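Local coordinates for LPXTG family cell surface protein Fms2 (Enterococcus faecium DO, PDB 5FCE) that probably acts as a cell wall-anchored surface adhesin of this bacterium, the chain here being its ligand-binding region, which has a flattened-barrel fold, at residues H38-T42 against Y43-G47. Residues are numbered along the deposited sequence; the frame is centred on the assembly and turned at random.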
# COMPACT_ATOMS: atom_id res chain seq x y z
N HIS A 38 9.84 0.40 -2.28
CA HIS A 38 8.93 0.69 -3.39
C HIS A 38 7.61 0.02 -3.07
O HIS A 38 7.54 -1.21 -3.02
CB HIS A 38 9.50 0.11 -4.68
CG HIS A 38 8.63 0.32 -5.89
ND1 HIS A 38 8.74 -0.47 -7.01
CD2 HIS A 38 7.66 1.22 -6.15
CE1 HIS A 38 7.87 -0.06 -7.92
NE2 HIS A 38 7.19 0.96 -7.42
N ALA A 39 6.57 0.81 -2.85
CA ALA A 39 5.27 0.25 -2.49
C ALA A 39 4.32 0.38 -3.67
O ALA A 39 4.21 1.45 -4.26
CB ALA A 39 4.73 0.94 -1.27
N VAL A 40 3.66 -0.72 -4.03
CA VAL A 40 2.80 -0.73 -5.21
C VAL A 40 1.41 -1.22 -4.83
O VAL A 40 1.25 -2.32 -4.30
CB VAL A 40 3.38 -1.62 -6.34
CG1 VAL A 40 2.43 -1.66 -7.54
CG2 VAL A 40 4.74 -1.11 -6.79
N LEU A 41 0.40 -0.39 -5.08
CA LEU A 41 -0.99 -0.80 -4.88
C LEU A 41 -1.49 -1.39 -6.20
O LEU A 41 -1.37 -0.76 -7.26
CB LEU A 41 -1.82 0.41 -4.48
CG LEU A 41 -3.12 0.25 -3.70
CD1 LEU A 41 -2.92 -0.60 -2.46
CD2 LEU A 41 -3.64 1.64 -3.33
N THR A 42 -2.03 -2.60 -6.16
CA THR A 42 -2.37 -3.30 -7.40
C THR A 42 -3.73 -3.99 -7.30
O THR A 42 -4.18 -4.31 -6.20
CB THR A 42 -1.27 -4.33 -7.77
OG1 THR A 42 -1.63 -5.03 -8.95
CG2 THR A 42 -1.08 -5.31 -6.64
N TYR A 43 -4.39 -4.19 -8.44
CA TYR A 43 -5.56 -5.06 -8.45
C TYR A 43 -5.31 -6.40 -9.14
O TYR A 43 -6.25 -7.14 -9.46
CB TYR A 43 -6.82 -4.36 -8.99
CG TYR A 43 -6.71 -3.80 -10.39
CD1 TYR A 43 -6.13 -2.55 -10.61
CD2 TYR A 43 -7.23 -4.49 -11.48
CE1 TYR A 43 -6.04 -2.02 -11.88
CE2 TYR A 43 -7.16 -3.96 -12.76
CZ TYR A 43 -6.56 -2.73 -12.95
OH TYR A 43 -6.48 -2.20 -14.22
N GLY A 44 -4.04 -6.72 -9.36
CA GLY A 44 -3.69 -8.00 -9.94
C GLY A 44 -2.24 -8.13 -10.36
O GLY A 44 -1.90 -8.00 -11.54
N TRP A 45 -1.36 -8.39 -9.40
CA TRP A 45 0.05 -8.58 -9.72
C TRP A 45 0.75 -9.38 -8.62
O TRP A 45 0.51 -9.15 -7.44
CB TRP A 45 0.73 -7.22 -9.92
CG TRP A 45 2.17 -7.31 -10.34
CD1 TRP A 45 2.73 -8.19 -11.24
CD2 TRP A 45 3.25 -6.47 -9.89
NE1 TRP A 45 4.08 -7.96 -11.36
CE2 TRP A 45 4.42 -6.90 -10.55
CE3 TRP A 45 3.33 -5.41 -8.99
CZ2 TRP A 45 5.66 -6.30 -10.33
CZ3 TRP A 45 4.57 -4.81 -8.78
CH2 TRP A 45 5.71 -5.26 -9.45
N ASP A 46 1.63 -10.31 -9.01
CA ASP A 46 2.33 -11.15 -8.05
C ASP A 46 3.64 -10.54 -7.55
O ASP A 46 4.33 -11.11 -6.71
CB ASP A 46 2.56 -12.56 -8.63
CG ASP A 46 3.51 -12.56 -9.82
OD1 ASP A 46 3.97 -11.49 -10.26
OD2 ASP A 46 3.78 -13.67 -10.33
N GLY A 47 3.97 -9.36 -8.07
CA GLY A 47 5.19 -8.68 -7.68
C GLY A 47 6.42 -9.10 -8.48
O GLY A 47 7.53 -8.65 -8.18
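Thr42 OG1 is gripped from both ends of the loop that leaves strand 36-42. It accepts the N-H of Gly44 in a nearly straight hydrogen bond, N to OG1 3.0 Å and 166° at the hydrogen, and it also bonds to the carbonyls of Glu52 and Lys53, where the chain returns toward strand 54-60. A side-chain oxygen held by the amide two residues ahead is an ST turn, and here it bends the chain just as regular strand geometry ends. The hydroxyl is placed for this by its torsion: OG1 stands opposite the backbone N (chi1 178°), beside the carbonyl carbon that leads into the turn. The CB of Trp45 packs beside the same hydroxyl, 3.4 Å from Thr42 OG1.

Beyond the turn, the indole reaches back along the strand. Its benzo-ring atoms CE3 and CZ3 meet the CG1 branch of Val40, CG1 lying 4.0 Å from CZ3, and the two side chains cross at about a right angle. Gly47 CA sits 3.4 Å above one indole face, over its centre, while NE1 bonds to the carbonyl of Asn48 and Ile93 of strand 91-96 adds a further apolar contact. With only one proton to give, the Thr42 hydroxyl probably shares it between the two carbonyls or alternates between them. Through these bonds one buried side chain ties the start of the loop to its end, while the indole packs against the four-stranded sheet.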